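Local structure of putative phosphosugar isomerase (3G68) at residues B[35-40]-B[85-90]; B[40-45]-B[95-100]; B[109-114]-B[127-132]. The protein is a putative phosphosugar isomerase built of two SIS domains, which probably binds phosphorylated sugars or related carbohydrate derivatives. All blocks are in the same frame, centred on the assembly; numbering follows the deposited sequence. Where two conformers were deposited one is given.

Interaction 1 (B[35-40]-B[85-90])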
loop_
_atom_site.group_PDB
_atom_site.type_symbol
_atom_site.label_atom_id
_atom_site.label_comp_id
_atom_site.label_asym_id
_atom_site.label_seq_id
_atom_site.Cartn_x
_atom_site.Cartn_y
_atom_site.Cartn_z
ATOM N N LYS B 35 -9.672 -20.207 -57.220
ATOM C CA LYS B 35 -9.237 -21.607 -57.328
ATOM C C LYS B 35 -7.694 -21.714 -57.498
ATOM O O LYS B 35 -7.108 -22.798 -57.349
ATOM C CB LYS B 35 -9.973 -22.296 -58.497
ATOM N N LYS B 36 -7.035 -20.599 -57.816
ATOM C CA LYS B 36 -5.579 -20.574 -57.945
ATOM C C LYS B 36 -5.056 -19.164 -57.723
ATOM O O LYS B 36 -5.724 -18.182 -58.057
ATOM C CB LYS B 36 -5.188 -21.072 -59.344
ATOM C CG LYS B 36 -3.692 -21.162 -59.647
ATOM C CD LYS B 36 -3.454 -21.886 -60.993
ATOM C CE LYS B 36 -1.985 -22.033 -61.316
ATOM N NZ LYS B 36 -1.775 -22.784 -62.593
ATOM N N ILE B 37 -3.870 -19.071 -57.111
ATOM C CA ILE B 37 -3.157 -17.821 -56.967
ATOM C C ILE B 37 -1.759 -17.990 -57.586
ATOM O O ILE B 37 -1.065 -18.955 -57.300
ATOM C CB ILE B 37 -3.020 -17.419 -55.490
ATOM C CG1 ILE B 37 -4.385 -17.033 -54.921
ATOM C CG2 ILE B 37 -2.079 -16.239 -55.365
ATOM C CD1 ILE B 37 -4.394 -16.883 -53.388
ATOM N N ILE B 38 -1.391 -17.059 -58.458
ATOM C CA ILE B 38 -0.072 -16.967 -59.027
ATOM C C ILE B 38 0.510 -15.645 -58.508
ATOM O O ILE B 38 -0.148 -14.597 -58.602
ATOM C CB ILE B 38 -0.104 -16.952 -60.578
ATOM C CG1 ILE B 38 -0.709 -18.262 -61.126
ATOM C CG2 ILE B 38 1.289 -16.727 -61.112
ATOM C CD1 ILE B 38 -1.099 -18.219 -62.633
ATOM N N ILE B 39 1.694 -15.706 -57.898
ATOM C CA ILE B 39 2.400 -14.516 -57.442
ATOM C C ILE B 39 3.557 -14.313 -58.403
ATOM O O ILE B 39 4.323 -15.245 -58.608
ATOM C CB ILE B 39 2.983 -14.681 -56.031
ATOM C CG1 ILE B 39 1.904 -15.043 -55.015
ATOM C CG2 ILE B 39 3.710 -13.406 -55.644
ATOM C CD1 ILE B 39 2.481 -15.603 -53.703
ATOM N N THR B 40 3.677 -13.125 -59.000
ATOM C CA THR B 40 4.756 -12.867 -59.952
ATOM C C THR B 40 5.371 -11.486 -59.787
ATOM O O THR B 40 4.677 -10.518 -59.462
ATOM C CB THR B 40 4.308 -13.092 -61.448
ATOM O OG1 THR B 40 5.456 -13.044 -62.306
ATOM C CG2 THR B 40 3.306 -12.044 -61.918
ATOM N N LEU B 85 -6.317 -15.825 -59.589
ATOM C CA LEU B 85 -5.877 -14.466 -59.252
ATOM C C LEU B 85 -4.360 -14.349 -59.485
ATOM O O LEU B 85 -3.567 -15.103 -58.890
ATOM C CB LEU B 85 -6.195 -14.136 -57.789
ATOM C CG LEU B 85 -5.686 -12.805 -57.194
ATOM C CD1 LEU B 85 -6.396 -11.608 -57.834
ATOM C CD2 LEU B 85 -5.805 -12.775 -55.640
ATOM N N VAL B 86 -3.958 -13.428 -60.360
ATOM C CA VAL B 86 -2.527 -13.152 -60.562
ATOM C C VAL B 86 -2.186 -11.934 -59.703
ATOM O O VAL B 86 -2.767 -10.849 -59.876
ATOM C CB VAL B 86 -2.140 -12.902 -62.032
ATOM C CG1 VAL B 86 -0.648 -12.557 -62.136
ATOM C CG2 VAL B 86 -2.461 -14.119 -62.853
ATOM N N VAL B 87 -1.280 -12.132 -58.753
ATOM C CA VAL B 87 -0.823 -11.057 -57.897
ATOM C C VAL B 87 0.528 -10.579 -58.437
ATOM O O VAL B 87 1.536 -11.279 -58.317
ATOM C CB VAL B 87 -0.699 -11.486 -56.435
ATOM C CG1 VAL B 87 -0.316 -10.291 -55.581
ATOM C CG2 VAL B 87 -2.007 -12.109 -55.919
ATOM N N GLY B 88 0.514 -9.401 -59.063
ATOM C CA GLY B 88 1.721 -8.749 -59.549
ATOM C C GLY B 88 2.356 -7.965 -58.401
ATOM O O GLY B 88 1.687 -7.144 -57.763
ATOM N N VAL B 89 3.638 -8.212 -58.145
ATOM C CA VAL B 89 4.411 -7.558 -57.078
ATOM C C VAL B 89 5.541 -6.711 -57.694
ATOM O O VAL B 89 6.349 -7.216 -58.475
ATOM C CB VAL B 89 4.989 -8.611 -56.138
ATOM C CG1 VAL B 89 5.775 -7.960 -54.968
ATOM C CG2 VAL B 89 3.880 -9.512 -55.589
ATOM N N SER B 90 5.579 -5.422 -57.369
ATOM C CA SER B 90 6.638 -4.516 -57.833
ATOM C C SER B 90 6.714 -3.343 -56.883
ATOM O O SER B 90 5.791 -2.543 -56.878
ATOM C CB SER B 90 6.361 -4.018 -59.263
ATOM O OG SER B 90 7.345 -3.077 -59.686
#

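Interaction 2 (B[40-45]-B[95-100]). With CIT (citric acid), chain G.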
loop_
_atom_site.group_PDB
_atom_site.type_symbol
_atom_site.label_atom_id
_atom_site.label_comp_id
_atom_site.label_asym_id
_atom_site.label_seq_id
_atom_site.Cartn_x
_atom_site.Cartn_y
_atom_site.Cartn_z
ATOM N N THR B 40 3.677 -13.125 -59.000
ATOM C CA THR B 40 4.756 -12.867 -59.952
ATOM C C THR B 40 5.371 -11.486 -59.787
ATOM O O THR B 40 4.677 -10.518 -59.462
ATOM C CB THR B 40 4.308 -13.092 -61.448
ATOM O OG1 THR B 40 5.456 -13.044 -62.306
ATOM C CG2 THR B 40 3.306 -12.044 -61.918
ATOM N N GLY B 41 6.688 -11.427 -59.996
ATOM C CA GLY B 41 7.481 -10.192 -59.955
ATOM C C GLY B 41 8.948 -10.483 -60.258
ATOM O O GLY B 41 9.336 -11.650 -60.370
ATOM N N SER B 42 9.772 -9.439 -60.351
ATOM C CA SER B 42 11.190 -9.576 -60.629
ATOM C C SER B 42 12.032 -9.365 -59.371
ATOM O O SER B 42 11.584 -8.745 -58.420
ATOM C CB SER B 42 11.624 -8.551 -61.679
ATOM O OG SER B 42 10.785 -8.615 -62.804
ATOM N N GLY B 43 13.264 -9.853 -59.394
ATOM C CA GLY B 43 14.211 -9.672 -58.281
ATOM C C GLY B 43 13.631 -9.846 -56.884
ATOM O O GLY B 43 13.037 -10.873 -56.599
ATOM N N THR B 44 13.775 -8.823 -56.039
ATOM C CA THR B 44 13.259 -8.830 -54.662
ATOM C C THR B 44 11.761 -9.128 -54.559
ATOM O O THR B 44 11.316 -9.777 -53.595
ATOM C CB THR B 44 13.662 -7.498 -53.972
ATOM O OG1 THR B 44 15.098 -7.414 -53.990
ATOM C CG2 THR B 44 13.148 -7.392 -52.532
ATOM N N SER B 45 10.983 -8.674 -55.549
ATOM C CA SER B 45 9.546 -8.968 -55.593
ATOM C C SER B 45 9.358 -10.467 -55.829
ATOM O O SER B 45 8.581 -11.120 -55.113
ATOM C CB SER B 45 8.838 -8.126 -56.642
ATOM O OG SER B 45 8.851 -6.778 -56.229
ATOM N N SER B 95 7.595 -2.250 -63.099
ATOM C CA SER B 95 8.391 -3.236 -63.821
ATOM C C SER B 95 7.569 -3.775 -65.008
ATOM O O SER B 95 6.486 -4.360 -64.830
ATOM C CB SER B 95 8.888 -4.363 -62.919
ATOM O OG SER B 95 9.955 -3.906 -62.080
ATOM N N TYR B 96 8.114 -3.579 -66.209
ATOM C CA TYR B 96 7.471 -3.988 -67.472
ATOM C C TYR B 96 7.277 -5.490 -67.548
ATOM O O TYR B 96 6.226 -5.964 -67.979
ATOM C CB TYR B 96 8.270 -3.459 -68.665
ATOM C CG TYR B 96 8.007 -2.010 -68.966
ATOM C CD1 TYR B 96 7.839 -1.063 -67.940
ATOM C CD2 TYR B 96 7.943 -1.566 -70.282
ATOM C CE1 TYR B 96 7.581 0.268 -68.221
ATOM C CE2 TYR B 96 7.686 -0.229 -70.579
ATOM C CZ TYR B 96 7.510 0.681 -69.536
ATOM O OH TYR B 96 7.275 1.998 -69.799
ATOM N N SER B 97 8.291 -6.220 -67.100
ATOM C CA SER B 97 8.249 -7.671 -66.999
ATOM C C SER B 97 6.960 -8.085 -66.257
ATOM O O SER B 97 6.118 -8.828 -66.783
ATOM C CB SER B 97 9.541 -8.159 -66.298
ATOM O OG SER B 97 9.940 -7.313 -65.186
ATOM N N THR B 98 6.785 -7.521 -65.062
ATOM C CA THR B 98 5.630 -7.790 -64.211
ATOM C C THR B 98 4.333 -7.264 -64.836
ATOM O O THR B 98 3.356 -7.995 -64.909
ATOM C CB THR B 98 5.835 -7.170 -62.840
ATOM O OG1 THR B 98 7.104 -7.613 -62.355
ATOM C CG2 THR B 98 4.706 -7.577 -61.862
ATOM N N TYR B 99 4.346 -6.022 -65.299
ATOM C CA TYR B 99 3.172 -5.440 -65.975
ATOM C C TYR B 99 2.687 -6.314 -67.137
ATOM O O TYR B 99 1.479 -6.573 -67.265
ATOM C CB TYR B 99 3.490 -4.043 -66.502
ATOM N N ASN B 100 3.630 -6.783 -67.960
ATOM C CA ASN B 100 3.304 -7.612 -69.128
ATOM C C ASN B 100 2.704 -8.964 -68.782
ATOM O O ASN B 100 1.813 -9.434 -69.494
ATOM C CB ASN B 100 4.532 -7.803 -70.036
ATOM C CG ASN B 100 4.929 -6.527 -70.761
ATOM O OD1 ASN B 100 4.174 -5.560 -70.801
ATOM N ND2 ASN B 100 6.109 -6.529 -71.347
HETATM C C1 CIT G . 14.109 -5.642 -58.275
HETATM O O1 CIT G . 14.739 -6.070 -57.279
HETATM O O2 CIT G . 14.711 -5.076 -59.226
HETATM C C2 CIT G . 12.608 -5.768 -58.290
HETATM C C3 CIT G . 11.941 -4.414 -58.517
HETATM O O7 CIT G . 12.122 -4.065 -59.911
HETATM C C4 CIT G . 12.478 -3.286 -57.622
HETATM C C5 CIT G . 11.663 -1.996 -57.675
HETATM O O3 CIT G . 12.193 -0.910 -57.354
HETATM O O4 CIT G . 10.468 -1.969 -58.035
HETATM C C6 CIT G . 10.470 -4.637 -58.246
HETATM O O5 CIT G . 10.121 -4.811 -57.042
HETATM O O6 CIT G . 9.651 -4.615 -59.208
HETATM O O HOH W 1 8.518 -6.825 -59.992
#

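Interaction 3 (B[109-114]-B[127-132])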
loop_
_atom_site.group_PDB
_atom_site.type_symbol
_atom_site.label_atom_id
_atom_site.label_comp_id
_atom_site.label_asym_id
_atom_site.label_seq_id
_atom_site.Cartn_x
_atom_site.Cartn_y
_atom_site.Cartn_z
ATOM N N GLY B 109 -8.762 -14.268 -68.843
ATOM C CA GLY B 109 -9.829 -14.310 -67.841
ATOM C C GLY B 109 -9.443 -14.399 -66.374
ATOM O O GLY B 109 -10.287 -14.753 -65.554
ATOM N N CYS B 110 -8.187 -14.091 -66.041
ATOM C CA CYS B 110 -7.744 -14.079 -64.640
ATOM C C CYS B 110 -8.113 -12.765 -63.939
ATOM O O CYS B 110 -8.235 -11.704 -64.568
ATOM C CB CYS B 110 -6.222 -14.247 -64.521
ATOM S SG CYS B 110 -5.548 -15.808 -65.121
ATOM N N LYS B 111 -8.244 -12.850 -62.622
ATOM C CA LYS B 111 -8.430 -11.675 -61.769
ATOM C C LYS B 111 -7.023 -11.127 -61.473
ATOM O O LYS B 111 -6.079 -11.906 -61.341
ATOM C CB LYS B 111 -9.175 -12.068 -60.503
ATOM C CG LYS B 111 -10.609 -12.470 -60.798
ATOM C CD LYS B 111 -11.291 -13.077 -59.621
ATOM C CE LYS B 111 -12.773 -13.294 -59.912
ATOM N NZ LYS B 111 -13.502 -13.767 -58.698
ATOM N N ILE B 112 -6.879 -9.803 -61.430
ATOM C CA ILE B 112 -5.579 -9.170 -61.259
ATOM C C ILE B 112 -5.510 -8.353 -59.972
ATOM O O ILE B 112 -6.411 -7.547 -59.670
ATOM C CB ILE B 112 -5.256 -8.229 -62.437
ATOM C CG1 ILE B 112 -5.402 -8.949 -63.792
ATOM C CG2 ILE B 112 -3.849 -7.638 -62.304
ATOM C CD1 ILE B 112 -4.518 -10.202 -63.991
ATOM N N ALA B 113 -4.439 -8.565 -59.219
ATOM C CA ALA B 113 -4.170 -7.806 -58.007
ATOM C C ALA B 113 -2.767 -7.236 -58.122
ATOM O O ALA B 113 -1.887 -7.871 -58.742
ATOM C CB ALA B 113 -4.308 -8.688 -56.778
ATOM N N SER B 114 -2.566 -6.042 -57.557
ATOM C CA SER B 114 -1.261 -5.392 -57.542
ATOM C C SER B 114 -0.746 -5.179 -56.105
ATOM O O SER B 114 -1.526 -4.990 -55.178
ATOM C CB SER B 114 -1.294 -4.051 -58.294
ATOM O OG SER B 114 -2.295 -3.164 -57.785
ATOM N N SER B 127 -5.236 -3.504 -62.636
ATOM C CA SER B 127 -5.563 -4.309 -61.464
ATOM C C SER B 127 -7.010 -4.149 -61.011
ATOM O O SER B 127 -7.538 -3.034 -60.972
ATOM C CB SER B 127 -4.623 -3.925 -60.317
ATOM O OG SER B 127 -3.276 -4.062 -60.730
ATOM N N ASP B 128 -7.630 -5.274 -60.656
ATOM C CA ASP B 128 -8.967 -5.304 -60.120
ATOM C C ASP B 128 -8.868 -4.948 -58.629
ATOM O O ASP B 128 -9.772 -4.301 -58.100
ATOM C CB ASP B 128 -9.584 -6.692 -60.330
ATOM C CG ASP B 128 -9.707 -7.052 -61.821
ATOM O OD1 ASP B 128 -10.363 -6.277 -62.553
ATOM O OD2 ASP B 128 -9.145 -8.083 -62.266
ATOM N N TYR B 129 -7.757 -5.344 -57.974
ATOM C CA TYR B 129 -7.536 -5.119 -56.528
ATOM C C TYR B 129 -6.191 -4.472 -56.251
ATOM O O TYR B 129 -5.159 -5.102 -56.479
ATOM C CB TYR B 129 -7.608 -6.455 -55.781
ATOM C CG TYR B 129 -8.777 -7.241 -56.245
ATOM C CD1 TYR B 129 -10.070 -6.862 -55.876
ATOM C CD2 TYR B 129 -8.619 -8.321 -57.096
ATOM C CE1 TYR B 129 -11.173 -7.556 -56.336
ATOM C CE2 TYR B 129 -9.713 -9.034 -57.556
ATOM C CZ TYR B 129 -10.988 -8.643 -57.175
ATOM O OH TYR B 129 -12.069 -9.339 -57.635
ATOM N N ILE B 130 -6.205 -3.222 -55.788
ATOM C CA ILE B 130 -4.985 -2.468 -55.537
ATOM C C ILE B 130 -4.645 -2.711 -54.080
ATOM O O ILE B 130 -5.185 -2.047 -53.194
ATOM C CB ILE B 130 -5.184 -0.975 -55.857
ATOM C CG1 ILE B 130 -5.496 -0.803 -57.346
ATOM C CG2 ILE B 130 -3.953 -0.159 -55.491
ATOM C CD1 ILE B 130 -5.877 0.623 -57.734
ATOM N N LEU B 131 -3.773 -3.697 -53.849
ATOM C CA LEU B 131 -3.383 -4.138 -52.505
ATOM C C LEU B 131 -2.019 -3.546 -52.139
ATOM O O LEU B 131 -1.044 -4.274 -51.884
ATOM C CB LEU B 131 -3.359 -5.669 -52.469
ATOM C CG LEU B 131 -4.601 -6.420 -52.923
ATOM C CD1 LEU B 131 -4.341 -7.912 -52.865
ATOM C CD2 LEU B 131 -5.820 -6.041 -52.040
ATOM N N THR B 132 -1.982 -2.216 -52.159
ATOM C CA THR B 132 -0.801 -1.401 -51.905
ATOM C C THR B 132 -0.064 -1.809 -50.634
ATOM O O THR B 132 -0.686 -2.026 -49.596
ATOM C CB THR B 132 -1.202 0.080 -51.783
ATOM O OG1 THR B 132 -2.080 0.414 -52.883
ATOM C CG2 THR B 132 0.035 0.980 -51.788
#

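Interaction 1 (B[35-40]-B[85-90])
Two neighbouring strands of a five-stranded parallel sheet, 36-40 and 84-90, form this contact, pairing Ile-37 with Leu-85, Ile-38 with Val-86, Ile-39 with Val-87 and Thr-40 with Gly-88. The short segments run 4.7 Å apart at an angle of 17°. Five backbone bonds form the usual parallel ladder, in which Ile-38 and Thr-40 of one strand each use both N and O, toward residues that flank their partners: Ile-38 N donates to Leu-85 O and Ile-38 O accepts Val-87 N at 2.7 Å, while Thr-40 N donates to Val-87 O and Thr-40 O accepts Val-89 N at 2.9 Å. Leu-85 N to Lys-36 O starts the series. The CA-H groups of Ile-37, Ile-39, Val-86 and Gly-88 also point at carbonyl oxygens across the seam.

The strand order 2-1-3-4-5, with 36-40 between 63-67 and 84-90, is that of the SIS domain, an alpha/beta sandwich whose sheet is covered by helices on both faces. On the face of Ile-37, Ile-39, Leu-85 and Val-87, branches lie side by side and lead the same way. With CG1 beside the backbone N (chi1 -69°), Ile-37 has CG2 anti to it, and this methyl lies 4.2 Å from Val-87 CG2. Two residues on, Ile-39 CG2 repeats the arrangement against Val-89 CG2 at 3.9 Å. Helix 145-165 packs over this layer, with Ile-161 on Ile-37, Leu-154 on Ile-39 and Thr-150 on Val-89.

The other face carries Ile-38, Val-86 and Thr-40. Here the Thr-40 methyl, CG2, meets Val-86 CG1 at 4.0 Å, the two side chains slanting across one another. Its hydroxyl OG1 is placed opposite the backbone N (chi1 -170°) and is hydrogen-bonded to Met-67 O of strand 63-67.

Interaction 2 (B[40-45]-B[95-100])
Ser-42 and Ser-97 meet through unlike torsions: Ser-42 OG lies opposite its own carbonyl carbon (chi1 -52°), whereas Ser-97 OG sits between backbone N and carbonyl carbon (chi1 41°). The two hydroxyls thereby come to 2.8 Å, Ser-42 OG to Ser-97 OG, in a hydrogen bond that either could donate. It joins the loop after strand 36-40 to the first turn of helix 96-107. Beside it, Thr-98 presents OG1 to Gly-41 CA at 3.5 Å, while its methyl CG2 rests 3.8 Å from Thr-40 O.

A water extends the bridge. It accepts from Ser-42 N and from Thr-98 OG1, each 2.9 Å from the water oxygen. The same water donates to citrate O6, with 2.6 Å between the water oxygen and O6. O6 also takes a bond from the hydroxyl of Ser-95, which occupies the N-cap position of helix 96-107 but uses OG on the ligand and not on the helix. The other oxygen of that carboxylate, O5, is met by Ser-45 OG, and Thr-44 N gives a fairly straight bond to citrate O1. Gln-91 N, Gly-92 N and Ser-90 OG also bond to the citrate.

Backbone N-H groups and serine hydroxyls near the starts of helices 43-59 and 96-107 thus line the carboxylates that carry O1 and the O5/O6 pair of a citrate probably from the crystallisation liquor. Such donor-rich surroundings are consistent with a pocket for an anionic group, such as a sugar phosphate.

Interaction 3 (B[109-114]-B[127-132])
Asp-128 and Ile-112 cross at a slant where strand 111-116 is joined by the short end strand 129-130 of the parallel SIS-domain sheet. With its CG placed opposite the carbonyl carbon (chi1 -62°), Asp-128 carries its carboxylate beside its own backbone N and across to strand 111-116, where OD2 accepts Ile-112 N at 3.0 Å. The N-H arrives on the anti side of the carboxylate oxygen, 16° out of the carboxylate plane. The carbonyl of Ile-112 is used twice: Ile-112 O accepts Asp-128 N at 2.8 Å, from a position tilted 34° from the carbonyl plane, and Tyr-129 N, which lies in that plane. Asp-128 therefore supplies a side-chain acceptor and a backbone donor to one residue, just before the regular pairing of Ala-113 with Tyr-129 and Ser-114 with Ile-130 begins. There Ser-114 N bonds to Tyr-129 O, and Leu-131 N to Ser-114 O.

At the edge of the Tyr-129 ring, near its plane, lie Lys-111 CB, 4.3 Å from Tyr-129 CE2, and Ala-113 CB. One face of the ring is taken by Asp-128 CB, offset toward the rim. Ala-113 CB further touches Leu-131 CD1 at 4.0 Å, and Leu-85 of strand 84-90 packs against both Ala-113 and Tyr-129 on this side.

On the other side, Ile-112 sets CG2 against Ser-127 CA, while Met-102, Ala-105 and Glu-106 of helix 96-107 pack against Ile-112. The Ser-127 side chain, modelled in two conformers, faces that of Ser-114, whose OG bonds to Asp-124 OD1. At the far end of the pairing, Leu-131 CB lies 3.3 Å from Ser-114 O, the oxygen that its own backbone N-H engages.

All three contacts belong to one SIS domain, on the same side of the chain's centre. Interactions 1 and 3 are neighbouring seams of the same parallel sheet, centres 8 Å apart: strand 84-90 of one adjoins strand 111-116 of the other, and Val-86 N and Gly-88 N probably bond to Lys-111 O and Ala-113 O. Interaction 2 shares Thr-40 with interaction 1, 11 Å away between centres, where helices 43-59 and 96-107 follow the two strands. Its segments alternate with those of interaction 1, whereas interaction 3 comes later along the chain, its centre about 14 Å from that of interaction 2. The loops that follow the two paired strands both reach the citrate site, and interaction 3 extends the sheet to its edge.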